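Local atomic coordinates of monovalent Na+/H+ antiporter subunit A (Dietzia sp. DQ12-45-1b, PDB entry 7D3U), a protein that probably exchanges sodium ions for protons across the cell membrane as a large subunit of the multisubunit Mrp antiporter complex. Residues Met108-Ala112 with Pro232-Leu237; Ala121-Leu127 with Thr181-Glu185; Gln299-Leu303 with Lys384-Phe388. One frame throughout, in Å; residues are numbered along the deposited sequence.

Interaction 1 of 3, residues Met108-Ala112 with Pro232-Leu237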
ATOM      1  N   MET B 108     -15.781 -35.307  14.168  1.00 80.82           N
ATOM      2  CA  MET B 108     -15.384 -36.307  15.148  1.00 80.82           C
ATOM      3  C   MET B 108     -14.650 -37.480  14.514  1.00 80.82           C
ATOM      4  O   MET B 108     -13.929 -38.196  15.216  1.00 80.82           O
ATOM      5  CB  MET B 108     -16.608 -36.799  15.914  1.00 80.82           C
ATOM      6  CG  MET B 108     -17.027 -35.879  17.039  1.00 80.82           C
ATOM      7  SD  MET B 108     -15.928 -36.027  18.452  1.00 80.82           S
ATOM      8  CE  MET B 108     -16.069 -37.779  18.770  1.00 80.82           C
ATOM      9  N   THR B 109     -14.813 -37.695  13.209  1.00 80.26           N
ATOM     10  CA  THR B 109     -14.013 -38.689  12.506  1.00 80.26           C
ATOM     11  C   THR B 109     -12.755 -38.080  11.900  1.00 80.26           C
ATOM     12  O   THR B 109     -11.730 -38.759  11.795  1.00 80.26           O
ATOM     13  CB  THR B 109     -14.840 -39.365  11.413  1.00 80.26           C
ATOM     14  OG1 THR B 109     -15.092 -38.430  10.361  1.00 80.26           O
ATOM     15  CG2 THR B 109     -16.155 -39.863  11.967  1.00 80.26           C
ATOM     16  N   LEU B 110     -12.815 -36.811  11.492  1.00 79.67           N
ATOM     17  CA  LEU B 110     -11.594 -36.111  11.113  1.00 79.67           C
ATOM     18  C   LEU B 110     -10.685 -35.912  12.316  1.00 79.67           C
ATOM     19  O   LEU B 110      -9.462 -35.835  12.163  1.00 79.67           O
ATOM     20  CB  LEU B 110     -11.931 -34.769  10.467  1.00 79.67           C
ATOM     21  CG  LEU B 110     -10.772 -33.950   9.904  1.00 79.67           C
ATOM     22  CD1 LEU B 110     -11.104 -33.470   8.508  1.00 79.67           C
ATOM     23  CD2 LEU B 110     -10.464 -32.775  10.811  1.00 79.67           C
ATOM     24  N   PHE B 111     -11.264 -35.825  13.515  1.00 78.27           N
ATOM     25  CA  PHE B 111     -10.461 -35.838  14.730  1.00 78.27           C
ATOM     26  C   PHE B 111      -9.663 -37.126  14.846  1.00 78.27           C
ATOM     27  O   PHE B 111      -8.464 -37.092  15.146  1.00 78.27           O
ATOM     28  CB  PHE B 111     -11.361 -35.668  15.952  1.00 78.27           C
ATOM     29  CG  PHE B 111     -10.740 -34.874  17.058  1.00 78.27           C
ATOM     30  CD1 PHE B 111      -9.407 -34.514  17.009  1.00 78.27           C
ATOM     31  CD2 PHE B 111     -11.494 -34.478  18.147  1.00 78.27           C
ATOM     32  CE1 PHE B 111      -8.838 -33.780  18.027  1.00 78.27           C
ATOM     33  CE2 PHE B 111     -10.932 -33.743  19.166  1.00 78.27           C
ATOM     34  CZ  PHE B 111      -9.602 -33.394  19.107  1.00 78.27           C
ATOM     35  N   ALA B 112     -10.310 -38.267  14.609  1.00 77.55           N
ATOM     36  CA  ALA B 112      -9.613 -39.545  14.650  1.00 77.55           C
ATOM     37  C   ALA B 112      -8.551 -39.637  13.565  1.00 77.55           C
ATOM     38  O   ALA B 112      -7.469 -40.180  13.803  1.00 77.55           O
ATOM     39  CB  ALA B 112     -10.610 -40.691  14.511  1.00 77.55           C
ATOM     40  N   PRO B 232     -20.193 -36.344  24.025  1.00 79.59           N
ATOM     41  CA  PRO B 232     -19.357 -37.308  23.290  1.00 79.59           C
ATOM     42  C   PRO B 232     -18.056 -36.710  22.788  1.00 79.59           C
ATOM     43  O   PRO B 232     -17.018 -37.385  22.836  1.00 79.59           O
ATOM     44  CB  PRO B 232     -20.258 -37.752  22.131  1.00 79.59           C
ATOM     45  CG  PRO B 232     -21.615 -37.454  22.578  1.00 79.59           C
ATOM     46  CD  PRO B 232     -21.494 -36.190  23.358  1.00 79.59           C
ATOM     47  N   VAL B 233     -18.068 -35.465  22.311  1.00 79.92           N
ATOM     48  CA  VAL B 233     -16.815 -34.841  21.902  1.00 79.92           C
ATOM     49  C   VAL B 233     -15.942 -34.595  23.123  1.00 79.92           C
ATOM     50  O   VAL B 233     -14.713 -34.624  23.041  1.00 79.92           O
ATOM     51  CB  VAL B 233     -17.069 -33.544  21.111  1.00 79.92           C
ATOM     52  CG1 VAL B 233     -15.762 -32.843  20.799  1.00 79.92           C
ATOM     53  CG2 VAL B 233     -17.873 -33.805  19.857  1.00 79.92           C
ATOM     54  N   SER B 234     -16.567 -34.387  24.286  1.00 79.28           N
ATOM     55  CA  SER B 234     -15.799 -34.288  25.522  1.00 79.28           C
ATOM     56  C   SER B 234     -15.177 -35.629  25.883  1.00 79.28           C
ATOM     57  O   SER B 234     -14.023 -35.690  26.322  1.00 79.28           O
ATOM     58  CB  SER B 234     -16.689 -33.789  26.658  1.00 79.28           C
ATOM     59  OG  SER B 234     -16.735 -32.375  26.685  1.00 79.28           O
ATOM     60  N   ALA B 235     -15.929 -36.716  25.702  1.00 78.73           N
ATOM     61  CA  ALA B 235     -15.393 -38.050  25.945  1.00 78.73           C
ATOM     62  C   ALA B 235     -14.180 -38.312  25.068  1.00 78.73           C
ATOM     63  O   ALA B 235     -13.144 -38.783  25.545  1.00 78.73           O
ATOM     64  CB  ALA B 235     -16.471 -39.103  25.692  1.00 78.73           C
ATOM     65  N   TYR B 236     -14.293 -38.004  23.778  1.00 79.35           N
ATOM     66  CA  TYR B 236     -13.168 -38.223  22.877  1.00 79.35           C
ATOM     67  C   TYR B 236     -11.998 -37.312  23.229  1.00 79.35           C
ATOM     68  O   TYR B 236     -10.862 -37.777  23.378  1.00 79.35           O
ATOM     69  CB  TYR B 236     -13.598 -38.006  21.429  1.00 79.35           C
ATOM     70  CG  TYR B 236     -12.725 -38.733  20.437  1.00 79.35           C
ATOM     71  CD1 TYR B 236     -12.023 -39.869  20.810  1.00 79.35           C
ATOM     72  CD2 TYR B 236     -12.596 -38.280  19.134  1.00 79.35           C
ATOM     73  CE1 TYR B 236     -11.223 -40.538  19.910  1.00 79.35           C
ATOM     74  CE2 TYR B 236     -11.797 -38.943  18.227  1.00 79.35           C
ATOM     75  CZ  TYR B 236     -11.113 -40.070  18.622  1.00 79.35           C
ATOM     76  OH  TYR B 236     -10.314 -40.735  17.722  1.00 79.35           O
ATOM     77  N   LEU B 237     -12.261 -36.013  23.385  1.00 78.00           N
ATOM     78  CA  LEU B 237     -11.205 -35.044  23.650  1.00 78.00           C
ATOM     79  C   LEU B 237     -10.490 -35.326  24.962  1.00 78.00           C
ATOM     80  O   LEU B 237      -9.323 -34.959  25.120  1.00 78.00           O
ATOM     81  CB  LEU B 237     -11.807 -33.640  23.659  1.00 78.00           C
ATOM     82  CG  LEU B 237     -10.911 -32.421  23.470  1.00 78.00           C
ATOM     83  CD1 LEU B 237     -11.674 -31.354  22.713  1.00 78.00           C
ATOM     84  CD2 LEU B 237     -10.450 -31.886  24.809  1.00 78.00           C
TER

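Interaction 2 of 3, residues Ala121-Leu127 with Thr181-Glu185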
ATOM      1  N   ALA B 121       3.476 -40.588  12.869  1.00 78.23           N
ATOM      2  CA  ALA B 121       4.287 -39.537  12.271  1.00 78.23           C
ATOM      3  C   ALA B 121       5.755 -39.820  12.538  1.00 78.23           C
ATOM      4  O   ALA B 121       6.203 -39.759  13.687  1.00 78.23           O
ATOM      5  CB  ALA B 121       3.897 -38.164  12.818  1.00 78.23           C
ATOM      6  N   ASP B 122       6.499 -40.130  11.478  1.00 83.91           N
ATOM      7  CA  ASP B 122       7.944 -40.263  11.570  1.00 83.91           C
ATOM      8  C   ASP B 122       8.679 -39.015  11.109  1.00 83.91           C
ATOM      9  O   ASP B 122       9.873 -38.878  11.389  1.00 83.91           O
ATOM     10  CB  ASP B 122       8.428 -41.459  10.747  1.00 83.91           C
ATOM     11  CG  ASP B 122       9.749 -42.003  11.238  1.00 83.91           C
ATOM     12  OD1 ASP B 122      10.112 -41.718  12.398  1.00 83.91           O
ATOM     13  OD2 ASP B 122      10.425 -42.716  10.468  1.00 83.91           O
ATOM     14  N   ASP B 123       8.001 -38.121  10.400  1.00 83.64           N
ATOM     15  CA  ASP B 123       8.547 -36.818  10.067  1.00 83.64           C
ATOM     16  C   ASP B 123       8.042 -35.794  11.071  1.00 83.64           C
ATOM     17  O   ASP B 123       6.874 -35.819  11.465  1.00 83.64           O
ATOM     18  CB  ASP B 123       8.148 -36.412   8.649  1.00 83.64           C
ATOM     19  CG  ASP B 123       8.773 -35.105   8.222  1.00 83.64           C
ATOM     20  OD1 ASP B 123       9.532 -34.525   9.022  1.00 83.64           O
ATOM     21  OD2 ASP B 123       8.510 -34.660   7.086  1.00 83.64           O
ATOM     22  N   VAL B 124       8.931 -34.896  11.495  1.00 80.34           N
ATOM     23  CA  VAL B 124       8.540 -33.927  12.511  1.00 80.34           C
ATOM     24  C   VAL B 124       7.592 -32.885  11.926  1.00 80.34           C
ATOM     25  O   VAL B 124       6.707 -32.374  12.627  1.00 80.34           O
ATOM     26  CB  VAL B 124       9.793 -33.289  13.139  1.00 80.34           C
ATOM     27  CG1 VAL B 124      10.501 -32.381  12.147  1.00 80.34           C
ATOM     28  CG2 VAL B 124       9.429 -32.542  14.408  1.00 80.34           C
ATOM     29  N   VAL B 125       7.728 -32.581  10.634  1.00 79.45           N
ATOM     30  CA  VAL B 125       6.865 -31.579  10.023  1.00 79.45           C
ATOM     31  C   VAL B 125       5.448 -32.113   9.868  1.00 79.45           C
ATOM     32  O   VAL B 125       4.473 -31.408  10.150  1.00 79.45           O
ATOM     33  CB  VAL B 125       7.453 -31.117   8.678  1.00 79.45           C
ATOM     34  CG1 VAL B 125       6.399 -30.401   7.856  1.00 79.45           C
ATOM     35  CG2 VAL B 125       8.647 -30.213   8.923  1.00 79.45           C
ATOM     36  N   VAL B 126       5.303 -33.370   9.441  1.00 79.63           N
ATOM     37  CA  VAL B 126       3.963 -33.944   9.368  1.00 79.63           C
ATOM     38  C   VAL B 126       3.398 -34.149  10.767  1.00 79.63           C
ATOM     39  O   VAL B 126       2.176 -34.113  10.964  1.00 79.63           O
ATOM     40  CB  VAL B 126       3.968 -35.251   8.554  1.00 79.63           C
ATOM     41  CG1 VAL B 126       4.574 -36.387   9.351  1.00 79.63           C
ATOM     42  CG2 VAL B 126       2.562 -35.602   8.127  1.00 79.63           C
ATOM     43  N   LEU B 127       4.265 -34.333  11.763  1.00 76.45           N
ATOM     44  CA  LEU B 127       3.802 -34.386  13.145  1.00 76.45           C
ATOM     45  C   LEU B 127       3.178 -33.060  13.555  1.00 76.45           C
ATOM     46  O   LEU B 127       2.090 -33.027  14.141  1.00 76.45           O
ATOM     47  CB  LEU B 127       4.960 -34.748  14.071  1.00 76.45           C
ATOM     48  CG  LEU B 127       4.605 -35.029  15.528  1.00 76.45           C
ATOM     49  CD1 LEU B 127       5.529 -36.080  16.106  1.00 76.45           C
ATOM     50  CD2 LEU B 127       4.685 -33.752  16.336  1.00 76.45           C
ATOM     51  N   THR B 181      14.819 -34.159   8.563  1.00 84.11           N
ATOM     52  CA  THR B 181      13.482 -34.130   9.148  1.00 84.11           C
ATOM     53  C   THR B 181      12.969 -35.565   9.197  1.00 84.11           C
ATOM     54  O   THR B 181      12.186 -35.999   8.352  1.00 84.11           O
ATOM     55  CB  THR B 181      12.550 -33.231   8.333  1.00 84.11           C
ATOM     56  OG1 THR B 181      12.477 -33.719   6.988  1.00 84.11           O
ATOM     57  CG2 THR B 181      13.078 -31.809   8.301  1.00 84.11           C
ATOM     58  N   VAL B 182      13.408 -36.300  10.219  1.00 82.46           N
ATOM     59  CA  VAL B 182      12.956 -37.660  10.498  1.00 82.46           C
ATOM     60  C   VAL B 182      12.970 -37.834  12.009  1.00 82.46           C
ATOM     61  O   VAL B 182      14.014 -37.670  12.649  1.00 82.46           O
ATOM     62  CB  VAL B 182      13.834 -38.738   9.829  1.00 82.46           C
ATOM     63  CG1 VAL B 182      13.177 -40.097   9.962  1.00 82.46           C
ATOM     64  CG2 VAL B 182      14.094 -38.440   8.363  1.00 82.46           C
ATOM     65  N   LEU B 183      11.821 -38.171  12.595  1.00 80.14           N
ATOM     66  CA  LEU B 183      11.761 -38.300  14.047  1.00 80.14           C
ATOM     67  C   LEU B 183      12.604 -39.472  14.534  1.00 80.14           C
ATOM     68  O   LEU B 183      13.189 -39.411  15.620  1.00 80.14           O
ATOM     69  CB  LEU B 183      10.313 -38.451  14.504  1.00 80.14           C
ATOM     70  CG  LEU B 183       9.939 -37.707  15.784  1.00 80.14           C
ATOM     71  CD1 LEU B 183      10.599 -36.345  15.813  1.00 80.14           C
ATOM     72  CD2 LEU B 183       8.434 -37.571  15.891  1.00 80.14           C
ATOM     73  N   SER B 184      12.683 -40.543  13.745  1.00 82.79           N
ATOM     74  CA  SER B 184      13.495 -41.687  14.140  1.00 82.79           C
ATOM     75  C   SER B 184      14.986 -41.400  14.036  1.00 82.79           C
ATOM     76  O   SER B 184      15.784 -42.114  14.652  1.00 82.79           O
ATOM     77  CB  SER B 184      13.142 -42.907  13.292  1.00 82.79           C
ATOM     78  OG  SER B 184      11.740 -43.112  13.253  1.00 82.79           O
ATOM     79  N   GLU B 185      15.380 -40.382  13.272  1.00 85.00           N
ATOM     80  CA  GLU B 185      16.784 -40.033  13.108  1.00 85.00           C
ATOM     81  C   GLU B 185      17.189 -38.797  13.896  1.00 85.00           C
ATOM     82  O   GLU B 185      18.388 -38.536  14.033  1.00 85.00           O
ATOM     83  CB  GLU B 185      17.105 -39.818  11.624  1.00 85.00           C
ATOM     84  CG  GLU B 185      16.803 -41.022  10.750  1.00 85.00           C
ATOM     85  CD  GLU B 185      16.967 -40.730   9.271  1.00 85.00           C
ATOM     86  OE1 GLU B 185      17.391 -39.607   8.927  1.00 85.00           O
ATOM     87  OE2 GLU B 185      16.672 -41.626   8.452  1.00 85.00           O
TER

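Interaction 3 of 3, residues Gln299-Leu303 with Lys384-Phe388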
ATOM      1  N   GLN B 299      -5.338 -36.249  36.037  1.00 78.35           N
ATOM      2  CA  GLN B 299      -4.819 -37.502  35.497  1.00 78.35           C
ATOM      3  C   GLN B 299      -3.696 -37.247  34.498  1.00 78.35           C
ATOM      4  O   GLN B 299      -2.659 -37.923  34.534  1.00 78.35           O
ATOM      5  CB  GLN B 299      -5.944 -38.307  34.852  1.00 78.35           C
ATOM      6  CG  GLN B 299      -7.020 -38.744  35.825  1.00 78.35           C
ATOM      7  CD  GLN B 299      -6.455 -39.456  37.033  1.00 78.35           C
ATOM      8  OE1 GLN B 299      -5.747 -40.451  36.904  1.00 78.35           O
ATOM      9  NE2 GLN B 299      -6.764 -38.945  38.218  1.00 78.35           N
ATOM     10  N   LEU B 300      -3.876 -36.272  33.604  1.00 76.52           N
ATOM     11  CA  LEU B 300      -2.799 -35.910  32.692  1.00 76.52           C
ATOM     12  C   LEU B 300      -1.588 -35.386  33.449  1.00 76.52           C
ATOM     13  O   LEU B 300      -0.453 -35.586  33.010  1.00 76.52           O
ATOM     14  CB  LEU B 300      -3.275 -34.866  31.684  1.00 76.52           C
ATOM     15  CG  LEU B 300      -4.531 -35.163  30.866  1.00 76.52           C
ATOM     16  CD1 LEU B 300      -5.113 -33.866  30.340  1.00 76.52           C
ATOM     17  CD2 LEU B 300      -4.254 -36.120  29.731  1.00 76.52           C
ATOM     18  N   GLY B 301      -1.805 -34.719  34.584  1.00 77.45           N
ATOM     19  CA  GLY B 301      -0.680 -34.277  35.391  1.00 77.45           C
ATOM     20  C   GLY B 301       0.091 -35.435  35.992  1.00 77.45           C
ATOM     21  O   GLY B 301       1.325 -35.455  35.960  1.00 77.45           O
ATOM     22  N   PHE B 302      -0.625 -36.405  36.563  1.00 79.22           N
ATOM     23  CA  PHE B 302      -0.002 -37.654  36.989  1.00 79.22           C
ATOM     24  C   PHE B 302       0.832 -38.253  35.866  1.00 79.22           C
ATOM     25  O   PHE B 302       1.983 -38.662  36.071  1.00 79.22           O
ATOM     26  CB  PHE B 302      -1.078 -38.648  37.421  1.00 79.22           C
ATOM     27  CG  PHE B 302      -1.276 -38.729  38.899  1.00 79.22           C
ATOM     28  CD1 PHE B 302      -0.202 -38.656  39.762  1.00 79.22           C
ATOM     29  CD2 PHE B 302      -2.544 -38.895  39.425  1.00 79.22           C
ATOM     30  CE1 PHE B 302      -0.389 -38.739  41.123  1.00 79.22           C
ATOM     31  CE2 PHE B 302      -2.737 -38.978  40.784  1.00 79.22           C
ATOM     32  CZ  PHE B 302      -1.659 -38.903  41.633  1.00 79.22           C
ATOM     33  N   LEU B 303       0.256 -38.307  34.666  1.00 76.81           N
ATOM     34  CA  LEU B 303       0.927 -38.948  33.541  1.00 76.81           C
ATOM     35  C   LEU B 303       2.195 -38.205  33.145  1.00 76.81           C
ATOM     36  O   LEU B 303       3.245 -38.823  32.935  1.00 76.81           O
ATOM     37  CB  LEU B 303      -0.031 -39.048  32.359  1.00 76.81           C
ATOM     38  CG  LEU B 303      -0.891 -40.302  32.436  1.00 76.81           C
ATOM     39  CD1 LEU B 303      -2.036 -40.252  31.449  1.00 76.81           C
ATOM     40  CD2 LEU B 303      -0.017 -41.499  32.186  1.00 76.81           C
ATOM     41  N   LYS B 384      -1.922 -47.306  38.847  1.00 87.89           N
ATOM     42  CA  LYS B 384      -1.532 -46.316  39.844  1.00 87.89           C
ATOM     43  C   LYS B 384      -0.377 -46.821  40.699  1.00 87.89           C
ATOM     44  O   LYS B 384       0.536 -46.056  41.033  1.00 87.89           O
ATOM     45  CB  LYS B 384      -2.727 -45.946  40.718  1.00 87.89           C
ATOM     46  CG  LYS B 384      -3.610 -44.862  40.127  1.00 87.89           C
ATOM     47  CD  LYS B 384      -3.417 -43.541  40.846  1.00 87.89           C
ATOM     48  CE  LYS B 384      -4.507 -42.551  40.476  1.00 87.89           C
ATOM     49  NZ  LYS B 384      -4.514 -42.251  39.019  1.00 87.89           N
ATOM     50  N   GLU B 385      -0.386 -48.105  41.059  1.00 90.29           N
ATOM     51  CA  GLU B 385       0.732 -48.635  41.826  1.00 90.29           C
ATOM     52  C   GLU B 385       1.988 -48.735  40.973  1.00 90.29           C
ATOM     53  O   GLU B 385       3.097 -48.590  41.493  1.00 90.29           O
ATOM     54  CB  GLU B 385       0.372 -49.990  42.442  1.00 90.29           C
ATOM     55  CG  GLU B 385       0.319 -51.151  41.473  1.00 90.29           C
ATOM     56  CD  GLU B 385       0.303 -52.492  42.184  1.00 90.29           C
ATOM     57  OE1 GLU B 385       0.261 -53.533  41.495  1.00 90.29           O
ATOM     58  OE2 GLU B 385       0.332 -52.506  43.431  1.00 90.29           O
ATOM     59  N   TRP B 386       1.839 -48.939  39.662  1.00 88.90           N
ATOM     60  CA  TRP B 386       2.994 -48.861  38.775  1.00 88.90           C
ATOM     61  C   TRP B 386       3.547 -47.445  38.721  1.00 88.90           C
ATOM     62  O   TRP B 386       4.767 -47.245  38.739  1.00 88.90           O
ATOM     63  CB  TRP B 386       2.614 -49.343  37.378  1.00 88.90           C
ATOM     64  CG  TRP B 386       3.160 -50.686  37.054  1.00 88.90           C
ATOM     65  CD1 TRP B 386       2.546 -51.886  37.240  1.00 88.90           C
ATOM     66  CD2 TRP B 386       4.441 -50.972  36.489  1.00 88.90           C
ATOM     67  NE1 TRP B 386       3.365 -52.905  36.825  1.00 88.90           N
ATOM     68  CE2 TRP B 386       4.536 -52.368  36.358  1.00 88.90           C
ATOM     69  CE3 TRP B 386       5.517 -50.181  36.081  1.00 88.90           C
ATOM     70  CZ2 TRP B 386       5.664 -52.993  35.836  1.00 88.90           C
ATOM     71  CZ3 TRP B 386       6.634 -50.802  35.564  1.00 88.90           C
ATOM     72  CH2 TRP B 386       6.700 -52.193  35.444  1.00 88.90           C
ATOM     73  N   MET B 387       2.664 -46.448  38.658  1.00 87.21           N
ATOM     74  CA  MET B 387       3.109 -45.060  38.683  1.00 87.21           C
ATOM     75  C   MET B 387       3.840 -44.739  39.980  1.00 87.21           C
ATOM     76  O   MET B 387       4.854 -44.034  39.973  1.00 87.21           O
ATOM     77  CB  MET B 387       1.914 -44.128  38.503  1.00 87.21           C
ATOM     78  CG  MET B 387       2.271 -42.662  38.501  1.00 87.21           C
ATOM     79  SD  MET B 387       0.949 -41.684  37.776  1.00 87.21           S
ATOM     80  CE  MET B 387       0.543 -42.705  36.366  1.00 87.21           C
ATOM     81  N   PHE B 388       3.335 -45.247  41.103  1.00 88.10           N
ATOM     82  CA  PHE B 388       4.000 -45.014  42.381  1.00 88.10           C
ATOM     83  C   PHE B 388       5.353 -45.710  42.436  1.00 88.10           C
ATOM     84  O   PHE B 388       6.333 -45.134  42.922  1.00 88.10           O
ATOM     85  CB  PHE B 388       3.107 -45.481  43.528  1.00 88.10           C
ATOM     86  CG  PHE B 388       1.864 -44.662  43.695  1.00 88.10           C
ATOM     87  CD1 PHE B 388       1.876 -43.304  43.441  1.00 88.10           C
ATOM     88  CD2 PHE B 388       0.683 -45.251  44.108  1.00 88.10           C
ATOM     89  CE1 PHE B 388       0.735 -42.548  43.593  1.00 88.10           C
ATOM     90  CE2 PHE B 388      -0.462 -44.499  44.263  1.00 88.10           C
ATOM     91  CZ  PHE B 388      -0.435 -43.146  44.005  1.00 88.10           C
TER

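Interaction 1 of 3, residues Met108-Ala112 with Pro232-Leu237
M108 and Y236 make a Met-aromatic contact at the centre of this junction, with SD 5.4 Å from the Y236 ring centroid and set obliquely to the ring. The thioether chain is bent at both chi2 and chi3, and the bend turns its methyl back so that CE reaches Y236 CD2 at 3.5 Å. SD meanwhile lies against V233 CG2. The second aromatic element is F111, whose ring is steeply inclined to that of Y236 (81°), the centroids 5.7 Å apart; its CB also touches Y236 CE2. The helices run almost parallel here, at 6°, with local axes 11.4 Å apart, a spacing bridged by long side chains. Helix 231-240 is the first part of a discontinuous transmembrane helix, the chain resuming as helix 243-252, a feature of the Mrp and complex I antiporter-like subunits. Apolar packing continues at the rim of F111, where L237 CD1 meets CE2 at 4.3 Å near the ring plane. Y236 places CG anti to its backbone N (chi1 -156°), which brings the phenol hydroxyl up against A112 CB; this hydroxyl is hydrogen-bonded to the carbonyl of V80, tying in helix 71-94.

Interaction 2 of 3, residues Ala121-Leu127 with Thr181-Glu185
L183 lays its branched end over the first turn of helix 124-142: CD1 packs on V124 CB at 4.1 Å, while CD2 meets L127 CD1, the two leucine side chains crossing at about a right angle. The polar half of the contact centres on D122. Its carbonyl O accepts from L183 N in a nearly straight bond (166°), and its OD1 accepts from S184 OG; both are modelled so short that their exact lengths are doubtful at this resolution. OD1 also receives a weak bond from S184 N at 3.1 Å. With CG anti to the backbone N (chi1 -156°), the carboxylate is carried to the serine, and its other oxygen, OD2, forms a salt bridge with R66 of strand 63-68, so that the arginine probably offsets its charge. D123 instead serves its own helix: OD1 takes the amide of V125 at 3.1 Å, approached from well above the carboxylate plane. The side chains of D123 and T181 lie side by side, pointing the same way. V125 packs on F389 of the neighbouring subunit D. Two helix starts thus meet here: D123 is the N-cap residue of helix 124-142, with its capping bond to V125 N, whereas V182, at the N-cap position of helix 183-186, has an apolar side chain, and the amides of L183 and, weakly, S184 are bonded by D122 across the contact.

Interaction 3 of 3, residues Gln299-Leu303 with Lys384-Phe388
Q299 meets K384 through its amide oxygen: OE1 accepts from NZ at 3.0 Å, in the carbonyl plane and on a lone pair, with a C=O...N angle of 130°. The lysine gets there by bending at chi2 and chi4, its chain crossing that of the glutamine at about a right angle. The other end of the amide is held too, since NE2 is hydrogen-bonded to the hydroxyl of Y418, which should fix the rotation of the group and keep OE1 turned to the lysine. H321 packs on both Q299 and K384. Helix 379-391 follows a break after helix 362-373, and such interrupted helices bearing lysines are a hallmark of antiporter-like subunits, where polar residues within the membrane are thought to pass protons. One turn on, K384 and M387 both reach the F302 ring, neither squarely over a face nor at an edge. K384 NZ stands 3.9 Å from F302 CD2, while M387 SD lies 4.5 Å from the ring centroid, in a Met-aromatic contact. M387 extends with CG anti to its backbone N (chi1 -179°), which brings its sulfur to F302 CB at 3.7 Å. Last, L303 CD2 touches M387 CE at 4.4 Å, and its side chain also packs on K244.

In the fold
All three contacts are largely buried, but interaction 2 reaches a more exposed rim at S184 and lies at helix ends and loops, whereas interactions 1 and 3 join the sides of helices. Their chemistry follows: interaction 1 is apolar and aromatic, interaction 2 is dominated by backbone and carboxylate bonds, and interaction 3 sets one lysine-amide bond beside a sulfur-aromatic pair. Shared elements connect them. Helix 124-142, which begins in interaction 2, also packs against F111, V233 and L237 of interaction 1. Helix 243-252, which follows the 231-240 part of interaction 1, touches L127 and L183 of interaction 2 and L300 and L303 of interaction 3.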